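Local coordinates for putative endonuclease/exonuclease/phosphatase family protein (Bacteroides thetaiotaomicron, PDB 3MPR) that probably hydrolyses phosphodiester bonds as a metal-dependent nuclease of the endonuclease/exonuclease/phosphatase family, perhaps acting on RNA ends, at residues A[126-129]-A[134-137]; A[189-194]-A[229-234]; A[26-31]-A[54-59]; A[11-16]-A[176-181]. All blocks are in the same frame, centred on the assembly; numbering follows the deposited sequence.

Contact 1 (A[126-129]-A[134-137]); sequences HFKC and FEFL
Glu-135 OE1 accepts the shortest polar bond between the two strands, from His-126 NE2 at 2.7 Å, within the antiparallel beta hairpin formed by strands 121-129 and 135-142. The donor meets the anti lone pair of OE1, the bond bends to 140° at the hydrogen, and the carboxylate oxygen lies 20° out of the imidazole plane, near the ring's edge. This His-carboxylate pair runs diagonally over one sheet face, since His-126 is itself paired with Leu-137, whose CD2 touches His-126 CB at 3.7 Å. On the same face the extended chain of Lys-128 crosses that of Glu-135 at a slant, CG to CG at 3.8 Å, while Lys-128 NZ stays 4.3 Å from Glu-135 OE2, beyond a salt bridge. An alanine in place of Glu-135 would probably leave His-126 NE2 without this acceptor and take away the carboxylate that lies near Lys-128.

The other face is aromatic. Phe-127 and Phe-136 form the hydrogen-bonded pair, each backbone N donating to the other's O. With CG held between its backbone N and carbonyl carbon (chi1 62°), Phe-136 brings its ring against Phe-127, so that Phe-127 CB lies over one face, 3.6 Å from Phe-136 CZ. The two rings are nearly parallel but slid apart. Beyond, Phe-127 meets Tyr-88 edge-to-face and Phe-134 stacks on Phe-289, joining the hairpin to the companion sheet. Where the strands approach the turn, Cys-129 N donates to Phe-134 O, and Cys-129 SG lies at the edge of two rings, 4.0 Å from Phe-134 CD2 and 3.8 Å from Phe-136 CE2.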
# COMPACT_ATOMS: atom_id res chain seq x y z
N HIS A 126 -8.44 -19.83 -16.85
CA HIS A 126 -8.14 -19.14 -18.10
C HIS A 126 -9.06 -17.93 -18.13
O HIS A 126 -10.28 -18.08 -18.28
CB HIS A 126 -8.43 -20.10 -19.26
CG HIS A 126 -8.29 -19.50 -20.63
ND1 HIS A 126 -8.28 -20.28 -21.77
CD2 HIS A 126 -8.19 -18.22 -21.05
CE1 HIS A 126 -8.17 -19.50 -22.83
NE2 HIS A 126 -8.12 -18.25 -22.42
N PHE A 127 -8.50 -16.74 -17.96
CA PHE A 127 -9.30 -15.51 -17.87
C PHE A 127 -9.26 -14.68 -19.14
O PHE A 127 -8.30 -14.76 -19.91
CB PHE A 127 -8.80 -14.63 -16.71
CG PHE A 127 -9.07 -15.21 -15.37
CD1 PHE A 127 -8.17 -16.08 -14.79
CD2 PHE A 127 -10.24 -14.90 -14.68
CE1 PHE A 127 -8.42 -16.63 -13.55
CE2 PHE A 127 -10.50 -15.46 -13.43
CZ PHE A 127 -9.59 -16.32 -12.87
N LYS A 128 -10.30 -13.87 -19.34
CA LYS A 128 -10.35 -12.92 -20.44
C LYS A 128 -10.74 -11.54 -19.89
O LYS A 128 -11.78 -11.39 -19.25
CB LYS A 128 -11.37 -13.37 -21.49
CG LYS A 128 -11.44 -12.45 -22.71
CD LYS A 128 -12.36 -13.02 -23.78
CE LYS A 128 -12.25 -12.26 -25.08
NZ LYS A 128 -13.24 -12.75 -26.08
N CYS A 129 -9.91 -10.54 -20.16
CA CYS A 129 -10.18 -9.19 -19.70
C CYS A 129 -11.36 -8.61 -20.46
O CYS A 129 -11.39 -8.63 -21.70
CB CYS A 129 -8.93 -8.32 -19.86
SG CYS A 129 -7.51 -8.96 -18.95
N PHE A 134 -7.77 -9.31 -23.55
CA PHE A 134 -6.54 -10.06 -23.26
C PHE A 134 -6.86 -11.37 -22.53
O PHE A 134 -7.55 -11.35 -21.51
CB PHE A 134 -5.58 -9.20 -22.42
CG PHE A 134 -4.36 -9.93 -21.92
CD1 PHE A 134 -3.54 -10.63 -22.79
CD2 PHE A 134 -4.01 -9.90 -20.58
CE1 PHE A 134 -2.42 -11.31 -22.34
CE2 PHE A 134 -2.88 -10.56 -20.13
CZ PHE A 134 -2.09 -11.26 -21.00
N GLU A 135 -6.35 -12.48 -23.04
CA GLU A 135 -6.53 -13.78 -22.38
C GLU A 135 -5.22 -14.29 -21.76
O GLU A 135 -4.16 -14.15 -22.34
CB GLU A 135 -7.07 -14.80 -23.39
CG GLU A 135 -8.46 -14.46 -23.88
CD GLU A 135 -9.03 -15.51 -24.81
OE1 GLU A 135 -8.84 -16.72 -24.55
OE2 GLU A 135 -9.68 -15.13 -25.80
N PHE A 136 -5.33 -14.90 -20.58
CA PHE A 136 -4.15 -15.39 -19.85
C PHE A 136 -4.55 -16.51 -18.90
O PHE A 136 -5.73 -16.67 -18.57
CB PHE A 136 -3.47 -14.25 -19.06
CG PHE A 136 -4.34 -13.63 -18.00
CD1 PHE A 136 -4.23 -14.02 -16.67
CD2 PHE A 136 -5.27 -12.65 -18.33
CE1 PHE A 136 -5.04 -13.44 -15.68
CE2 PHE A 136 -6.07 -12.08 -17.36
CZ PHE A 136 -5.96 -12.47 -16.03
N LEU A 137 -3.57 -17.30 -18.49
CA LEU A 137 -3.78 -18.33 -17.47
C LEU A 137 -3.28 -17.81 -16.14
O LEU A 137 -2.26 -17.13 -16.07
CB LEU A 137 -3.00 -19.60 -17.82
CG LEU A 137 -3.45 -20.32 -19.09
CD1 LEU A 137 -2.43 -21.41 -19.49
CD2 LEU A 137 -4.84 -20.90 -18.86

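Contact 2 (A[189-194]-A[229-234]); sequences DAFVSK and HIFVSP
Two aromatic rings make most of this contact: Phe-191, on helix 186-192, and Phe-231, from strand 228-232, form an offset stack with centroids 4.9 Å apart and planes inclined by 24°. The nearest ring atoms are Phe-191 CD2 and Phe-231 CE2, at 3.9 Å.

A CH-pi contact accompanies the stack. Phe-191 CB stands almost squarely over the centre of the Phe-231 ring, 4.1 Å from its centroid and 9° off the normal. Because Phe-191 CG is anti to its carbonyl carbon (chi1 -68°), its own ring continues past that point toward the CE2 side of Phe-231.

Aliphatic packing comes from the next residue, with Val-192 CG1 3.7 Å from Phe-231 CE1. Phe-231 therefore receives a ring near CE2 and a methyl near CE1. A serine in place of Phe-231 would probably open a gap beneath Phe-191 CB and leave the Phe-191 ring without its stacking partner.

Phe-179 adds a third ring, edge-to-face on Phe-231, and Leu-175 of the adjacent strand touches both phenylalanines. The whole is an apolar helix-on-sheet interface, with helix 186-192 packed against one sheet of the two-sheet alpha/beta sandwich of the DNase I-like fold.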
# COMPACT_ATOMS: atom_id res chain seq x y z
N ASP A 189 14.50 -22.81 -8.36
CA ASP A 189 15.28 -22.87 -9.59
C ASP A 189 14.49 -23.58 -10.67
O ASP A 189 14.62 -23.27 -11.85
CB ASP A 189 16.59 -23.65 -9.38
CG ASP A 189 17.49 -23.02 -8.33
OD1 ASP A 189 17.31 -21.84 -7.99
OD2 ASP A 189 18.40 -23.74 -7.85
N ALA A 190 13.67 -24.55 -10.28
CA ALA A 190 12.93 -25.34 -11.26
C ALA A 190 12.00 -24.47 -12.12
O ALA A 190 11.80 -24.74 -13.31
CB ALA A 190 12.18 -26.48 -10.59
N PHE A 191 11.46 -23.40 -11.53
CA PHE A 191 10.58 -22.50 -12.29
C PHE A 191 11.33 -21.55 -13.21
O PHE A 191 10.84 -21.22 -14.30
CB PHE A 191 9.67 -21.70 -11.35
CG PHE A 191 8.63 -22.55 -10.65
CD1 PHE A 191 7.52 -23.01 -11.34
CD2 PHE A 191 8.76 -22.88 -9.31
CE1 PHE A 191 6.55 -23.79 -10.71
CE2 PHE A 191 7.80 -23.66 -8.67
CZ PHE A 191 6.70 -24.12 -9.37
N VAL A 192 12.50 -21.08 -12.79
CA VAL A 192 13.12 -19.93 -13.45
C VAL A 192 14.40 -20.19 -14.23
O VAL A 192 14.79 -19.36 -15.05
CB VAL A 192 13.44 -18.80 -12.45
CG1 VAL A 192 12.17 -18.25 -11.81
CG2 VAL A 192 14.43 -19.28 -11.39
N SER A 193 15.08 -21.30 -13.95
CA SER A 193 16.43 -21.51 -14.48
C SER A 193 16.51 -21.56 -16.00
O SER A 193 17.55 -21.26 -16.56
CB SER A 193 17.06 -22.78 -13.91
OG SER A 193 16.49 -23.93 -14.52
N LYS A 194 15.43 -21.96 -16.66
CA LYS A 194 15.40 -22.00 -18.13
C LYS A 194 14.62 -20.84 -18.75
O LYS A 194 14.36 -20.83 -19.95
CB LYS A 194 14.83 -23.33 -18.64
CG LYS A 194 15.52 -24.57 -18.10
CD LYS A 194 17.01 -24.57 -18.40
CE LYS A 194 17.69 -25.81 -17.82
NZ LYS A 194 19.18 -25.75 -17.94
N HIS A 229 5.61 -16.44 -3.91
CA HIS A 229 6.14 -15.86 -5.13
C HIS A 229 5.02 -15.59 -6.11
O HIS A 229 3.95 -16.21 -6.04
CB HIS A 229 7.11 -16.82 -5.83
CG HIS A 229 8.25 -17.29 -4.97
ND1 HIS A 229 9.24 -16.44 -4.53
CD2 HIS A 229 8.56 -18.52 -4.49
CE1 HIS A 229 10.11 -17.13 -3.81
NE2 HIS A 229 9.72 -18.39 -3.77
N ILE A 230 5.29 -14.68 -7.03
CA ILE A 230 4.48 -14.54 -8.23
C ILE A 230 5.41 -14.70 -9.42
O ILE A 230 6.28 -13.86 -9.65
CB ILE A 230 3.75 -13.19 -8.27
CG1 ILE A 230 2.81 -13.08 -7.04
CG2 ILE A 230 2.95 -13.05 -9.56
CD1 ILE A 230 1.95 -11.80 -7.02
N PHE A 231 5.26 -15.81 -10.15
CA PHE A 231 6.06 -16.08 -11.34
C PHE A 231 5.20 -15.74 -12.55
O PHE A 231 3.99 -15.99 -12.54
CB PHE A 231 6.42 -17.57 -11.40
CG PHE A 231 7.32 -18.04 -10.28
CD1 PHE A 231 8.66 -17.70 -10.26
CD2 PHE A 231 6.83 -18.85 -9.27
CE1 PHE A 231 9.50 -18.14 -9.25
CE2 PHE A 231 7.65 -19.30 -8.25
CZ PHE A 231 9.00 -18.96 -8.25
N VAL A 232 5.82 -15.19 -13.59
CA VAL A 232 5.07 -14.82 -14.78
C VAL A 232 5.81 -15.20 -16.05
O VAL A 232 7.03 -15.30 -16.06
CB VAL A 232 4.76 -13.30 -14.83
CG1 VAL A 232 3.93 -12.87 -13.63
CG2 VAL A 232 6.04 -12.49 -14.92
N SER A 233 5.07 -15.40 -17.13
CA SER A 233 5.73 -15.62 -18.42
C SER A 233 6.58 -14.39 -18.76
O SER A 233 6.25 -13.28 -18.39
CB SER A 233 4.68 -15.87 -19.52
OG SER A 233 3.86 -16.98 -19.22
N PRO A 234 7.71 -14.59 -19.47
CA PRO A 234 8.58 -13.45 -19.76
C PRO A 234 7.90 -12.43 -20.68
O PRO A 234 8.40 -11.32 -20.81
CB PRO A 234 9.79 -14.08 -20.47
CG PRO A 234 9.67 -15.56 -20.24
CD PRO A 234 8.23 -15.86 -20.00

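Contact 3 (A[26-31]-A[54-59]); sequences DGWGQR and LHQLKD
Trp-28, in the first turn of helix 28-41, packs against Gln-56 and Asp-59 of helix 54-63, a helix-helix contact on the outer layer of the DNase I-like alpha/beta sandwich.

The contact over the ring is carried by the glutamine. Gln-56 CG lies above the five-membered ring as a CH-pi partner, 3.7 Å from its centroid, and Gln-56 CB comes to 3.5 Å from Trp-28 CZ2. The amide end reaches farther across the same indole face, standing steeply to it with the planes 80° apart. Gln-56 lies near Glu-51, a residue that binds magnesium in this protein, though no metal is bound in this chain, so the packing borders the metal site.

Other hydrogen bonds hold the start of helix 28-41. Gly-27 is the N-cap, its carbonyl accepting from Arg-31 N, and the side-chain Arg-31 NE reaches back to Asp-26 O. The guanidinium continues to Leu-14 O and Arg-15 O, tying this helix start to the residues that follow strand 5-13. Tyr-32, one turn on, stacks on the indole.

Between the two segments one hydrogen bond forms, at the indole edge. With CG anti to the backbone N (chi1 174°), Trp-28 extends to helix 54-63, and Trp-28 NE1 donates to the anti lone pair of Asp-59 OD2 at 2.8 Å and 163°, the acceptor lying in the ring plane.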
# COMPACT_ATOMS: atom_id res chain seq x y z
N ASP A 26 -4.91 -14.16 17.27
CA ASP A 26 -4.80 -14.07 15.82
C ASP A 26 -5.92 -14.82 15.14
O ASP A 26 -5.72 -15.47 14.10
CB ASP A 26 -3.47 -14.64 15.34
CG ASP A 26 -2.27 -13.86 15.86
OD1 ASP A 26 -2.20 -12.61 15.67
OD2 ASP A 26 -1.38 -14.50 16.46
N GLY A 27 -7.11 -14.75 15.73
CA GLY A 27 -8.25 -15.51 15.22
C GLY A 27 -8.75 -15.03 13.87
O GLY A 27 -8.74 -13.83 13.58
N TRP A 28 -9.20 -15.98 13.05
CA TRP A 28 -9.76 -15.67 11.74
C TRP A 28 -10.80 -14.56 11.79
O TRP A 28 -10.74 -13.62 10.99
CB TRP A 28 -10.37 -16.93 11.11
CG TRP A 28 -11.10 -16.70 9.81
CD1 TRP A 28 -12.45 -16.84 9.59
CD2 TRP A 28 -10.54 -16.28 8.56
NE1 TRP A 28 -12.76 -16.54 8.28
CE2 TRP A 28 -11.60 -16.20 7.63
CE3 TRP A 28 -9.25 -15.98 8.13
CZ2 TRP A 28 -11.40 -15.83 6.30
CZ3 TRP A 28 -9.05 -15.61 6.81
CH2 TRP A 28 -10.12 -15.53 5.91
N GLY A 29 -11.74 -14.64 12.73
CA GLY A 29 -12.84 -13.70 12.77
C GLY A 29 -12.40 -12.26 12.97
O GLY A 29 -13.03 -11.33 12.46
N GLN A 30 -11.32 -12.08 13.71
CA GLN A 30 -10.74 -10.77 13.95
C GLN A 30 -9.89 -10.29 12.75
O GLN A 30 -9.86 -9.10 12.43
CB GLN A 30 -9.90 -10.83 15.23
CG GLN A 30 -9.07 -9.61 15.54
CD GLN A 30 -8.40 -9.69 16.90
OE1 GLN A 30 -9.06 -9.55 17.93
NE2 GLN A 30 -7.09 -9.90 16.91
N ARG A 31 -9.23 -11.24 12.08
CA ARG A 31 -8.23 -10.92 11.05
C ARG A 31 -8.83 -10.63 9.70
O ARG A 31 -8.38 -9.71 9.00
CB ARG A 31 -7.29 -12.12 10.83
CG ARG A 31 -6.42 -12.49 11.99
CD ARG A 31 -5.32 -13.45 11.57
NE ARG A 31 -5.77 -14.81 11.26
CZ ARG A 31 -5.86 -15.30 10.02
NH1 ARG A 31 -5.56 -14.52 8.97
NH2 ARG A 31 -6.24 -16.56 9.84
N LEU A 54 -13.57 -23.86 3.22
CA LEU A 54 -14.68 -23.27 2.49
C LEU A 54 -15.36 -22.15 3.28
O LEU A 54 -15.77 -21.15 2.71
CB LEU A 54 -15.70 -24.34 2.09
CG LEU A 54 -16.95 -23.85 1.36
CD1 LEU A 54 -16.59 -23.14 0.06
CD2 LEU A 54 -17.92 -25.01 1.09
N HIS A 55 -15.51 -22.31 4.59
CA HIS A 55 -16.19 -21.28 5.36
C HIS A 55 -15.45 -19.94 5.30
O HIS A 55 -16.07 -18.88 5.23
CB HIS A 55 -16.51 -21.71 6.80
CG HIS A 55 -15.32 -21.74 7.72
ND1 HIS A 55 -14.52 -22.85 7.87
CD2 HIS A 55 -14.85 -20.81 8.58
CE1 HIS A 55 -13.58 -22.60 8.77
NE2 HIS A 55 -13.76 -21.37 9.22
N GLN A 56 -14.12 -20.00 5.28
CA GLN A 56 -13.30 -18.81 5.14
C GLN A 56 -13.46 -18.15 3.77
O GLN A 56 -13.43 -16.93 3.64
CB GLN A 56 -11.83 -19.17 5.36
CG GLN A 56 -11.50 -19.64 6.76
CD GLN A 56 -10.04 -19.96 6.89
OE1 GLN A 56 -9.21 -19.07 7.05
NE2 GLN A 56 -9.71 -21.24 6.81
N LEU A 57 -13.61 -18.97 2.73
CA LEU A 57 -13.83 -18.44 1.38
C LEU A 57 -15.15 -17.68 1.33
O LEU A 57 -15.24 -16.62 0.71
CB LEU A 57 -13.81 -19.57 0.34
CG LEU A 57 -12.46 -20.29 0.18
CD1 LEU A 57 -12.62 -21.45 -0.78
CD2 LEU A 57 -11.38 -19.32 -0.31
N LYS A 58 -16.18 -18.23 1.98
CA LYS A 58 -17.49 -17.59 1.98
C LYS A 58 -17.46 -16.25 2.73
O LYS A 58 -18.08 -15.28 2.31
CB LYS A 58 -18.54 -18.53 2.58
CG LYS A 58 -18.95 -19.62 1.59
CD LYS A 58 -19.86 -20.65 2.23
CE LYS A 58 -20.25 -21.73 1.22
NZ LYS A 58 -21.05 -22.78 1.92
N ASP A 59 -16.72 -16.22 3.83
CA ASP A 59 -16.52 -14.99 4.58
C ASP A 59 -15.83 -13.94 3.72
O ASP A 59 -16.21 -12.76 3.72
CB ASP A 59 -15.62 -15.23 5.80
CG ASP A 59 -16.23 -16.17 6.81
OD1 ASP A 59 -17.46 -16.36 6.76
OD2 ASP A 59 -15.47 -16.70 7.65

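Contact 4 (A[11-16]-A[176-181]); sequences SYNLRN and TGDFNV
Asn-13 and Asp-178 join two strands that belong to different sheets, 5-13 and 173-178, where the two sheets of the DNase I-like sandwich face each other, at the C-terminal ends of these strands. The axes of strand segments 11-13 and 176-178 come within 6.3 Å at 24°, and side chains bridge them.

From Asn-13 CB the chain leads toward 176-181, with CG anti to the backbone N (chi1 180°). At CG the amide divides. Asn-13 OD1 turns back to its own strand's end and accepts from Arg-15 N at 2.8 Å, closing an Asx turn. Asn-13 ND2 reaches across to Asp-178 OD2 at 2.9 Å, meeting its anti lone pair, with the oxygen in the amide plane and an angle of 140° at the hydrogen. ND2 also donates to Glu-51 OE2, so three bonds fix the amide's rotation and link Asp-178 with the magnesium-binding glutamate. This placement is consistent with an active-site role for the pair, as in relatives of the family.

Asp-178 repeats the arrangement: Asp-178 OD1 closes a second Asx turn with Asn-180 N at 2.9 Å. Deeper between the sheets, Ser-11 CB packs on Thr-176 CB at 3.6 Å, while Thr-176 OG1 is bonded to Asn-140. Gly-177 has backbone angles that call for glycine, and Gly-177 N makes a weak, bent bond, 3.1 Å long, to Ser-11 OG.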
# COMPACT_ATOMS: atom_id res chain seq x y z
N SER A 11 -0.52 -12.59 -4.31
CA SER A 11 -0.52 -13.91 -3.72
C SER A 11 -0.59 -13.68 -2.21
O SER A 11 0.16 -12.88 -1.66
CB SER A 11 0.78 -14.65 -4.07
OG SER A 11 0.77 -15.97 -3.52
N TYR A 12 -1.52 -14.35 -1.54
CA TYR A 12 -1.71 -14.08 -0.11
C TYR A 12 -2.17 -15.33 0.59
O TYR A 12 -3.28 -15.82 0.35
CB TYR A 12 -2.78 -13.00 0.05
CG TYR A 12 -2.77 -12.24 1.37
CD1 TYR A 12 -1.85 -12.53 2.37
CD2 TYR A 12 -3.68 -11.22 1.60
CE1 TYR A 12 -1.84 -11.82 3.56
CE2 TYR A 12 -3.68 -10.50 2.79
CZ TYR A 12 -2.77 -10.80 3.77
OH TYR A 12 -2.77 -10.09 4.95
N ASN A 13 -1.31 -15.86 1.47
CA ASN A 13 -1.70 -16.98 2.31
C ASN A 13 -2.50 -16.45 3.50
O ASN A 13 -1.97 -15.74 4.35
CB ASN A 13 -0.46 -17.73 2.79
CG ASN A 13 -0.79 -18.91 3.69
OD1 ASN A 13 -1.78 -18.88 4.43
ND2 ASN A 13 0.01 -19.96 3.62
N LEU A 14 -3.79 -16.79 3.56
CA LEU A 14 -4.71 -16.17 4.50
C LEU A 14 -4.73 -16.88 5.86
O LEU A 14 -5.39 -16.42 6.80
CB LEU A 14 -6.12 -16.09 3.90
CG LEU A 14 -6.24 -15.37 2.55
CD1 LEU A 14 -7.69 -15.00 2.26
CD2 LEU A 14 -5.36 -14.12 2.51
N ARG A 15 -4.02 -18.00 5.95
CA ARG A 15 -3.91 -18.78 7.18
C ARG A 15 -5.21 -19.51 7.55
O ARG A 15 -6.26 -18.90 7.78
CB ARG A 15 -3.43 -17.91 8.35
CG ARG A 15 -3.21 -18.67 9.65
CD ARG A 15 -2.20 -19.80 9.45
NE ARG A 15 -1.85 -20.48 10.70
CZ ARG A 15 -1.27 -21.68 10.73
NH1 ARG A 15 -0.99 -22.30 9.59
NH2 ARG A 15 -0.97 -22.25 11.89
N ASN A 16 -5.15 -20.84 7.59
CA ASN A 16 -6.34 -21.61 7.88
C ASN A 16 -6.91 -21.24 9.25
O ASN A 16 -6.17 -20.95 10.20
CB ASN A 16 -6.04 -23.11 7.82
CG ASN A 16 -5.23 -23.59 8.99
OD1 ASN A 16 -4.01 -23.73 8.90
ND2 ASN A 16 -5.90 -23.84 10.10
N THR A 176 0.94 -17.94 -8.80
CA THR A 176 1.11 -17.46 -7.43
C THR A 176 1.12 -18.65 -6.48
O THR A 176 0.76 -19.75 -6.87
CB THR A 176 -0.07 -16.55 -6.99
OG1 THR A 176 -1.31 -17.28 -7.05
CG2 THR A 176 -0.18 -15.32 -7.89
N GLY A 177 1.49 -18.44 -5.23
CA GLY A 177 1.36 -19.52 -4.28
C GLY A 177 2.24 -19.37 -3.06
O GLY A 177 3.05 -18.46 -2.98
N ASP A 178 2.03 -20.28 -2.11
CA ASP A 178 2.94 -20.46 -0.99
C ASP A 178 3.81 -21.66 -1.36
O ASP A 178 3.32 -22.79 -1.45
CB ASP A 178 2.14 -20.74 0.28
CG ASP A 178 3.03 -21.00 1.51
OD1 ASP A 178 4.24 -21.26 1.35
OD2 ASP A 178 2.49 -20.98 2.63
N PHE A 179 5.08 -21.41 -1.61
CA PHE A 179 5.99 -22.45 -2.09
C PHE A 179 6.78 -23.11 -0.96
O PHE A 179 7.60 -24.00 -1.20
CB PHE A 179 6.90 -21.89 -3.19
CG PHE A 179 6.14 -21.49 -4.42
CD1 PHE A 179 5.46 -20.27 -4.46
CD2 PHE A 179 6.06 -22.34 -5.51
CE1 PHE A 179 4.73 -19.91 -5.59
CE2 PHE A 179 5.33 -21.99 -6.64
CZ PHE A 179 4.67 -20.77 -6.68
N ASN A 180 6.48 -22.68 0.27
CA ASN A 180 6.97 -23.31 1.51
C ASN A 180 8.46 -23.17 1.78
O ASN A 180 8.86 -23.00 2.92
CB ASN A 180 6.52 -24.79 1.62
CG ASN A 180 5.44 -24.99 2.68
OD1 ASN A 180 4.49 -25.76 2.50
ND2 ASN A 180 5.58 -24.28 3.80
N VAL A 181 9.29 -23.21 0.73
CA VAL A 181 10.72 -22.97 0.92
C VAL A 181 11.19 -21.78 0.09
O VAL A 181 10.54 -21.40 -0.88
CB VAL A 181 11.56 -24.18 0.52
CG1 VAL A 181 11.17 -25.41 1.34
CG2 VAL A 181 11.44 -24.43 -1.00

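Overall arrangement
Contact 4 lies nearest the middle of the chain, about 6 Å from its centre, where the two main sheets face each other. Contacts 1 and 2 both reach the sheet that holds strands 135-142, 173-178 and 228-232, with centres about 19 Å apart, whereas contact 3 joins two helices, and its centre lies about 31 Å from that of contact 2, on the opposite side of the chain's centre. Along the sequence, contacts 3 and 1 follow one another inside the long loop closed by contact 4, and contact 2 comes last. Phe-179 carries contact 4 into the aromatic cluster of contact 2, and Arg-31 ties contact 3 to contact 4, so contact 4, beside the magnesium-binding Glu-51, touches both.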